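Local coordinates for protein cytosolic phospholipase A2 delta (Homo sapiens, PDB 5IZ5) that hydrolyses the sn-2 ester of glycerophospholipids in a calcium-dependent manner, with a preference for linoleic acid at that position, at residues R163-L168 / F510-L515; S536-D541 / S575-A580; L569-T574 / T764-P769. The protein carries 3 engineered substitutions. All coordinates share one frame; numbering follows the deposited sequence.

In the fold
Contact 1 and the other two lie on opposite sides of the chain's centre. Contact 1 joins strand 160-172 to the hairpin of strands 509-511 and 514-517, linking what is probably a second C2-type domain to the catalytic part, away from the annotated sites; its centre is about 44 Å from that of contact 2. Contact 2 ties a loop to helix 534-543, whose Leu537 side chain is about 8 Å from that of Asp651, probably the proton acceptor, and Asn538 about 8 Å from substrate-binding Gly335. Contact 3 pairs an earlier piece of that loop with surface segment 764-769. Contacts 2 and 3 have centres about 15 Å apart and touch where Glu579 and Ser575 pack on Thr570.

Contact 1 (R163-L168 / F510-L515); sequences RELSCL and FFMGRL
Arg163 meets Met512 first with its backbone: its N-H makes a weak hydrogen bond to the thioether SD (N to SD 3.3 Å). The Met512 chain, bent at chi2 and chi3 (71° and 72°), also brings its methyl CE obliquely against CB of Arg163, 3.8 Å away. The guanidinium of Arg163 leads away from the hairpin to a salt bridge with Glu152 and a hydrogen bond to Gln614. A water lies between the carbonyl O of Arg163 and NH1 of Arg514; both separations are unusually short, so this bridge is doubtful in detail. Leu165 is the apolar centre of the contact. Its CB lies over the middle of one face of the Arg514 guanidinium, and its CD2 reaches CD of that arginine at 3.7 Å. The other methyl, CD1, touches CE1 of Phe511 at 3.7 Å and CB of Met512 at 3.9 Å. Arg514 NH1 also donates to the carbonyl O of Met512 (3.2 Å, in the carbonyl plane), and NH2 donates to Pro279 O, so the group is held flat against the leucine. A leucine in place of Arg514 would probably leave the Met512 and Pro279 carbonyls without this donor. The type I' turn from Phe511 to Arg514 closes a two-residue beta-hairpin between strands 509-511 and 514-517. Its tip faces strand 160-172, which is flanked by strands 210-216 and 266-277 and tied just past the latter's end by the Cys167-Cys278 disulfide.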
loop_
_atom_site.group_PDB
_atom_site.type_symbol
_atom_site.label_atom_id
_atom_site.label_comp_id
_atom_site.label_asym_id
_atom_site.label_seq_id
_atom_site.Cartn_x
_atom_site.Cartn_y
_atom_site.Cartn_z
ATOM N N ARG B 163 -16.875 -4.745 -12.087
ATOM C CA ARG B 163 -18.219 -5.162 -12.488
ATOM C C ARG B 163 -18.942 -3.984 -13.118
ATOM O O ARG B 163 -18.617 -2.830 -12.822
ATOM C CB ARG B 163 -19.006 -5.657 -11.276
ATOM C CG ARG B 163 -18.371 -6.827 -10.536
ATOM C CD ARG B 163 -18.283 -8.065 -11.408
ATOM N NE ARG B 163 -19.613 -8.504 -11.842
ATOM C CZ ARG B 163 -20.419 -9.323 -11.160
ATOM N NH1 ARG B 163 -20.045 -9.837 -9.989
ATOM N NH2 ARG B 163 -21.613 -9.628 -11.656
ATOM N N GLU B 164 -19.915 -4.268 -13.984
ATOM C CA GLU B 164 -20.717 -3.202 -14.593
ATOM C C GLU B 164 -21.463 -2.448 -13.496
ATOM O O GLU B 164 -22.049 -3.065 -12.612
ATOM C CB GLU B 164 -21.717 -3.773 -15.604
ATOM C CG GLU B 164 -22.425 -2.700 -16.418
ATOM C CD GLU B 164 -23.448 -3.268 -17.391
ATOM O OE1 GLU B 164 -24.422 -2.555 -17.695
ATOM O OE2 GLU B 164 -23.289 -4.415 -17.864
ATOM N N LEU B 165 -21.423 -1.122 -13.549
ATOM C CA LEU B 165 -21.992 -0.291 -12.487
ATOM C C LEU B 165 -23.155 0.515 -13.032
ATOM O O LEU B 165 -23.048 1.130 -14.095
ATOM C CB LEU B 165 -20.943 0.671 -11.906
ATOM C CG LEU B 165 -20.903 0.854 -10.388
ATOM C CD1 LEU B 165 -20.640 -0.474 -9.700
ATOM C CD2 LEU B 165 -19.826 1.858 -10.033
ATOM N N SER B 166 -24.261 0.498 -12.296
ATOM C CA SER B 166 -25.377 1.393 -12.554
ATOM C C SER B 166 -25.397 2.503 -11.513
ATOM O O SER B 166 -24.893 2.348 -10.398
ATOM C CB SER B 166 -26.693 0.624 -12.535
ATOM O OG SER B 166 -26.713 -0.354 -13.560
ATOM N N CYS B 167 -25.960 3.635 -11.907
ATOM C CA CYS B 167 -26.009 4.822 -11.076
ATOM C C CYS B 167 -27.480 5.263 -10.993
ATOM O O CYS B 167 -28.164 5.338 -12.014
ATOM C CB CYS B 167 -25.154 5.936 -11.709
ATOM S SG CYS B 167 -23.313 5.855 -11.783
ATOM N N LEU B 168 -27.988 5.529 -9.787
ATOM C CA LEU B 168 -29.377 5.982 -9.631
ATOM C C LEU B 168 -29.476 7.284 -8.853
ATOM O O LEU B 168 -28.985 7.384 -7.727
ATOM C CB LEU B 168 -30.238 4.843 -9.069
ATOM C CG LEU B 168 -31.193 4.836 -7.860
ATOM C CD1 LEU B 168 -31.675 6.172 -7.320
ATOM C CD2 LEU B 168 -32.387 3.963 -8.240
ATOM N N PHE B 510 -13.074 5.307 -3.048
ATOM C CA PHE B 510 -13.372 4.683 -4.316
ATOM C C PHE B 510 -14.389 3.584 -4.140
ATOM O O PHE B 510 -14.545 3.033 -3.046
ATOM C CB PHE B 510 -12.107 4.044 -4.903
ATOM C CG PHE B 510 -11.066 5.034 -5.355
ATOM C CD1 PHE B 510 -10.909 5.326 -6.704
ATOM C CD2 PHE B 510 -10.233 5.658 -4.441
ATOM C CE1 PHE B 510 -9.942 6.221 -7.125
ATOM C CE2 PHE B 510 -9.261 6.554 -4.858
ATOM C CZ PHE B 510 -9.117 6.831 -6.203
ATOM N N PHE B 511 -15.063 3.255 -5.241
ATOM C CA PHE B 511 -15.896 2.066 -5.315
ATOM C C PHE B 511 -15.906 1.507 -6.739
ATOM O O PHE B 511 -16.225 2.207 -7.701
ATOM C CB PHE B 511 -17.323 2.361 -4.876
ATOM C CG PHE B 511 -18.231 1.169 -4.975
ATOM C CD1 PHE B 511 -19.221 1.105 -5.952
ATOM C CD2 PHE B 511 -18.072 0.097 -4.114
ATOM C CE1 PHE B 511 -20.048 -0.004 -6.053
ATOM C CE2 PHE B 511 -18.895 -1.017 -4.205
ATOM C CZ PHE B 511 -19.880 -1.066 -5.180
ATOM N N MET B 512 -15.556 0.233 -6.861
ATOM C CA MET B 512 -15.495 -0.456 -8.152
ATOM C C MET B 512 -14.671 0.318 -9.185
ATOM O O MET B 512 -15.035 0.392 -10.364
ATOM C CB MET B 512 -16.904 -0.727 -8.683
ATOM C CG MET B 512 -16.987 -1.828 -9.727
ATOM S SD MET B 512 -16.708 -3.444 -9.032
ATOM C CE MET B 512 -18.225 -3.696 -8.109
ATOM N N GLY B 513 -13.559 0.893 -8.732
ATOM C CA GLY B 513 -12.643 1.583 -9.617
ATOM C C GLY B 513 -13.013 3.017 -9.909
ATOM O O GLY B 513 -12.228 3.717 -10.547
ATOM N N ARG B 514 -14.189 3.459 -9.450
ATOM C CA ARG B 514 -14.621 4.849 -9.622
ATOM C C ARG B 514 -14.326 5.683 -8.384
ATOM O O ARG B 514 -14.432 5.211 -7.252
ATOM C CB ARG B 514 -16.123 4.946 -9.909
ATOM C CG ARG B 514 -16.512 4.664 -11.349
ATOM C CD ARG B 514 -16.735 3.190 -11.589
ATOM N NE ARG B 514 -17.311 2.928 -12.903
ATOM C CZ ARG B 514 -17.492 1.715 -13.415
ATOM N NH1 ARG B 514 -17.123 0.638 -12.732
ATOM N NH2 ARG B 514 -18.037 1.574 -14.621
ATOM N N LEU B 515 -13.975 6.937 -8.619
ATOM C CA LEU B 515 -13.758 7.889 -7.544
ATOM C C LEU B 515 -15.107 8.288 -6.942
ATOM O O LEU B 515 -15.965 8.798 -7.650
ATOM C CB LEU B 515 -13.027 9.109 -8.095
ATOM C CG LEU B 515 -12.797 10.271 -7.136
ATOM C CD1 LEU B 515 -11.856 9.858 -6.016
ATOM C CD2 LEU B 515 -12.249 11.459 -7.909
HETATM O O HOH W 1 -17.253 -1.349 -14.221
#

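Contact 2 (S536-D541 / S575-A580); sequences SLNLLD and SSRLEA
Arg577 reaches from the loop to helix 534-543 and donates hydrogen bonds to two side chains there. Its NH2 donates to OD2 of Asp541 at 2.9 Å, fairly straight at 159° and in the guanidinium plane, so this is the main bond of the salt bridge. The oxygen is met on its anti side, and the carboxylate stands nearly perpendicular to the guanidinium, 89° between planes. NH1 adds a second, weak bond to the same OD2 and a further one to OD1 of Asn538 (2.9 Å). That last bond is bent, and NH1 sits above the plane of the amide carbonyl instead of on a lone pair. One carboxylate oxygen thus accepts two hydrogen bonds from the arginine, one of them weak, while NH1 is shared between the acid and the amide. The Arg577 chain runs out extended, with CG anti to the backbone N (chi1 -173°), until a bend at chi3 turns the guanidinium toward the helix. Asn538 and Asp541 are three residues apart on the helix, nearly one turn, so both present their oxygens to a single guanidinium. The loop is thereby fastened to a helix that borders the substrate site, the Asn538 side chain lying about 8 Å from substrate-binding Gly335. On the loop side, Ser575 OG accepts from the backbone N of Arg577 (3.2 Å), an ST turn just ahead of the bridging residue. The carbonyl O of Arg577 is taken by Ser773 OG, and Ser576 OG is hydrogen-bonded to Pro568 O and Thr771 OG1. Beside these polar links, Leu578 lays its methyls on the helix. CD1 presses on CB of Asp541 at 3.3 Å, and CD2 touches CB of Asn538 at 3.8 Å while lying over one face of the guanidinium, toward its rim.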
loop_
_atom_site.group_PDB
_atom_site.type_symbol
_atom_site.label_atom_id
_atom_site.label_comp_id
_atom_site.label_asym_id
_atom_site.label_seq_id
_atom_site.Cartn_x
_atom_site.Cartn_y
_atom_site.Cartn_z
ATOM N N SER B 536 6.924 5.361 14.246
ATOM C CA SER B 536 5.681 5.310 15.017
ATOM C C SER B 536 5.767 4.235 16.083
ATOM O O SER B 536 5.314 4.431 17.204
ATOM C CB SER B 536 4.467 5.030 14.123
ATOM O OG SER B 536 4.329 6.033 13.140
ATOM N N LEU B 537 6.343 3.092 15.732
ATOM C CA LEU B 537 6.515 2.037 16.709
ATOM C C LEU B 537 7.583 2.397 17.737
ATOM O O LEU B 537 7.426 2.090 18.913
ATOM C CB LEU B 537 6.847 0.719 16.013
ATOM C CG LEU B 537 7.306 -0.483 16.845
ATOM C CD1 LEU B 537 7.056 -1.763 16.067
ATOM C CD2 LEU B 537 8.781 -0.405 17.228
ATOM N N ASN B 538 8.661 3.051 17.311
ATOM C CA ASN B 538 9.675 3.493 18.266
ATOM C C ASN B 538 9.139 4.546 19.233
ATOM O O ASN B 538 9.549 4.604 20.393
ATOM C CB ASN B 538 10.913 4.038 17.572
ATOM C CG ASN B 538 11.700 2.961 16.863
ATOM O OD1 ASN B 538 11.400 1.771 16.983
ATOM N ND2 ASN B 538 12.706 3.374 16.110
ATOM N N LEU B 539 8.225 5.384 18.751
ATOM C CA LEU B 539 7.627 6.415 19.601
ATOM C C LEU B 539 6.724 5.736 20.628
ATOM O O LEU B 539 6.697 6.121 21.790
ATOM C CB LEU B 539 6.826 7.422 18.766
ATOM C CG LEU B 539 6.402 8.742 19.422
ATOM C CD1 LEU B 539 7.560 9.518 20.031
ATOM C CD2 LEU B 539 5.670 9.626 18.409
ATOM N N LEU B 540 6.026 4.693 20.198
ATOM C CA LEU B 540 5.104 3.983 21.071
ATOM C C LEU B 540 5.839 3.273 22.214
ATOM O O LEU B 540 5.404 3.341 23.361
ATOM C CB LEU B 540 4.280 2.989 20.244
ATOM C CG LEU B 540 3.290 2.100 21.049
ATOM C CD1 LEU B 540 1.868 2.104 20.493
ATOM C CD2 LEU B 540 3.785 0.663 21.117
ATOM N N ASP B 541 6.942 2.597 21.900
ATOM C CA ASP B 541 7.758 1.928 22.923
ATOM C C ASP B 541 8.462 2.895 23.877
ATOM O O ASP B 541 8.537 2.648 25.083
ATOM C CB ASP B 541 8.832 1.042 22.283
ATOM C CG ASP B 541 8.282 -0.245 21.682
ATOM O OD1 ASP B 541 7.082 -0.562 21.858
ATOM O OD2 ASP B 541 9.079 -0.951 21.022
ATOM N N SER B 575 20.145 -2.029 24.191
ATOM C CA SER B 575 19.816 -1.640 22.815
ATOM C C SER B 575 19.914 -0.130 22.626
ATOM O O SER B 575 19.524 0.641 23.500
ATOM C CB SER B 575 18.405 -2.110 22.439
ATOM O OG SER B 575 18.047 -1.667 21.139
ATOM N N SER B 576 20.441 0.276 21.476
ATOM C CA SER B 576 20.552 1.689 21.128
ATOM C C SER B 576 19.270 2.229 20.477
ATOM O O SER B 576 19.175 3.428 20.215
ATOM C CB SER B 576 21.737 1.894 20.178
ATOM O OG SER B 576 21.647 1.031 19.055
ATOM N N ARG B 577 18.293 1.349 20.242
ATOM C CA ARG B 577 17.118 1.660 19.417
ATOM C C ARG B 577 16.306 2.840 19.939
ATOM O O ARG B 577 16.113 3.818 19.227
ATOM C CB ARG B 577 16.214 0.427 19.290
ATOM C CG ARG B 577 15.053 0.589 18.316
ATOM C CD ARG B 577 14.300 -0.718 18.128
ATOM N NE ARG B 577 13.678 -1.173 19.373
ATOM C CZ ARG B 577 12.412 -0.957 19.736
ATOM N NH1 ARG B 577 11.569 -0.284 18.957
ATOM N NH2 ARG B 577 11.980 -1.426 20.901
ATOM N N LEU B 578 15.840 2.744 21.182
ATOM C CA LEU B 578 14.994 3.782 21.774
ATOM C C LEU B 578 15.799 4.783 22.599
ATOM O O LEU B 578 15.471 5.049 23.758
ATOM C CB LEU B 578 13.913 3.143 22.646
ATOM C CG LEU B 578 13.064 2.069 21.969
ATOM C CD1 LEU B 578 12.050 1.524 22.957
ATOM C CD2 LEU B 578 12.377 2.606 20.721
ATOM N N GLU B 579 16.846 5.342 22.000
ATOM C CA GLU B 579 17.649 6.358 22.669
ATOM C C GLU B 579 18.086 7.465 21.716
ATOM O O GLU B 579 18.996 7.305 20.900
ATOM C CB GLU B 579 18.843 5.730 23.400
ATOM C CG GLU B 579 18.603 5.587 24.898
ATOM C CD GLU B 579 19.494 4.549 25.548
ATOM O OE1 GLU B 579 20.722 4.594 25.328
ATOM O OE2 GLU B 579 18.962 3.695 26.289
ATOM N N ALA B 580 17.376 8.577 21.828
ATOM C CA ALA B 580 17.705 9.821 21.167
ATOM C C ALA B 580 16.920 10.888 21.914
ATOM O O ALA B 580 15.911 10.578 22.549
ATOM C CB ALA B 580 17.295 9.772 19.707
#

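Contact 3 (L569-T574 / T764-P769); sequences LTTSGT and TGATCP
Thr571 sets its methyl CG2 anti to its carbonyl carbon, with OG1 at chi1 60°, and this turns CG2 to the methyl of Ala766, a tight 3.5 Å from CG2 to CB. Thr767 has the same arrangement about chi1 (74°), and its CG2 meets that of Thr571 more loosely, the two side chains crossing at a slant. The contact sets two beta turns against each other at the protein surface: a type I turn from Thr570 to Gly573 and a type II turn from Gly765 to Cys768. Ala766, second in its turn, points its CB at the backbone of the other; this CB lies 3.3 Å from N of Thr571 and 3.5 Å from C of Thr570. No hydrogen bond crosses between the segments, so van der Waals contact carries the pairing. Gly573 N donates to Thr570 O within the type I turn, and just past it Thr574 O accepts from Thr570 N at 2.7 Å. The hydroxyls of Thr570 and Thr574 are also hydrogen-bonded. The CB of Thr570 points away from Ala766, and its side chain packs on Glu579. Ala766 also makes a bent CA-H...O contact with the carbonyl O of Leu569, with CA 3.5 Å from that oxygen and an angle of 127° at the hydrogen.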
loop_
_atom_site.group_PDB
_atom_site.type_symbol
_atom_site.label_atom_id
_atom_site.label_comp_id
_atom_site.label_asym_id
_atom_site.label_seq_id
_atom_site.Cartn_x
_atom_site.Cartn_y
_atom_site.Cartn_z
ATOM N N LEU B 569 25.256 -1.986 20.538
ATOM C CA LEU B 569 24.707 -1.767 21.875
ATOM C C LEU B 569 25.319 -0.537 22.539
ATOM O O LEU B 569 26.362 -0.044 22.118
ATOM C CB LEU B 569 24.925 -3.008 22.752
ATOM C CG LEU B 569 24.227 -4.289 22.278
ATOM C CD1 LEU B 569 24.823 -5.521 22.943
ATOM C CD2 LEU B 569 22.727 -4.216 22.528
ATOM N N THR B 570 24.653 -0.047 23.579
ATOM C CA THR B 570 25.083 1.155 24.295
ATOM C C THR B 570 26.240 0.843 25.247
ATOM O O THR B 570 26.651 -0.312 25.387
ATOM C CB THR B 570 23.920 1.752 25.119
ATOM O OG1 THR B 570 23.484 0.803 26.103
ATOM C CG2 THR B 570 22.739 2.127 24.213
ATOM N N THR B 571 26.748 1.875 25.917
ATOM C CA THR B 571 27.786 1.697 26.933
ATOM C C THR B 571 27.286 0.834 28.092
ATOM O O THR B 571 28.086 0.190 28.769
ATOM C CB THR B 571 28.289 3.042 27.498
ATOM O OG1 THR B 571 27.204 3.758 28.097
ATOM C CG2 THR B 571 28.912 3.892 26.404
ATOM N N SER B 572 25.968 0.821 28.303
ATOM C CA SER B 572 25.330 -0.003 29.337
ATOM C C SER B 572 25.083 -1.451 28.907
ATOM O O SER B 572 24.589 -2.256 29.701
ATOM C CB SER B 572 23.987 0.618 29.746
ATOM O OG SER B 572 24.111 2.015 29.949
ATOM N N GLY B 573 25.405 -1.776 27.656
ATOM C CA GLY B 573 25.148 -3.103 27.112
ATOM C C GLY B 573 23.703 -3.313 26.694
ATOM O O GLY B 573 23.286 -4.451 26.482
ATOM N N THR B 574 22.947 -2.219 26.561
ATOM C CA THR B 574 21.533 -2.270 26.173
ATOM C C THR B 574 21.342 -1.795 24.732
ATOM O O THR B 574 22.259 -1.233 24.129
ATOM C CB THR B 574 20.661 -1.399 27.106
ATOM O OG1 THR B 574 21.214 -0.079 27.200
ATOM C CG2 THR B 574 20.585 -2.011 28.493
ATOM N N THR B 764 30.682 1.548 14.833
ATOM C CA THR B 764 30.607 0.254 15.561
ATOM C C THR B 764 30.519 0.195 17.096
ATOM O O THR B 764 29.879 -0.712 17.629
ATOM C CB THR B 764 31.784 -0.655 15.150
ATOM O OG1 THR B 764 33.012 0.081 15.227
ATOM C CG2 THR B 764 31.594 -1.175 13.735
ATOM N N GLY B 765 31.165 1.106 17.810
ATOM C CA GLY B 765 31.127 1.066 19.274
ATOM C C GLY B 765 29.819 1.578 19.847
ATOM O O GLY B 765 28.888 1.920 19.107
ATOM N N ALA B 766 29.747 1.613 21.177
ATOM C CA ALA B 766 28.754 2.429 21.860
ATOM C C ALA B 766 29.087 3.872 21.520
ATOM O O ALA B 766 30.178 4.163 21.024
ATOM C CB ALA B 766 28.807 2.206 23.358
ATOM N N THR B 767 28.142 4.770 21.771
ATOM C CA THR B 767 28.257 6.179 21.360
ATOM C C THR B 767 28.322 6.375 19.832
ATOM O O THR B 767 28.632 7.472 19.363
ATOM C CB THR B 767 29.463 6.897 22.019
ATOM O OG1 THR B 767 30.690 6.470 21.407
ATOM C CG2 THR B 767 29.506 6.633 23.522
ATOM N N CYS B 768 28.035 5.320 19.066
ATOM C CA CYS B 768 27.826 5.444 17.626
ATOM C C CYS B 768 26.708 6.454 17.405
ATOM O O CYS B 768 25.573 6.211 17.817
ATOM C CB CYS B 768 27.423 4.096 17.021
ATOM S SG CYS B 768 26.897 4.158 15.288
ATOM N N PRO B 769 27.018 7.594 16.765
ATOM C CA PRO B 769 26.015 8.637 16.580
ATOM C C PRO B 769 25.050 8.401 15.404
ATOM O O PRO B 769 24.212 9.263 15.125
ATOM C CB PRO B 769 26.872 9.870 16.310
ATOM C CG PRO B 769 28.032 9.322 15.556
ATOM C CD PRO B 769 28.288 7.948 16.111
#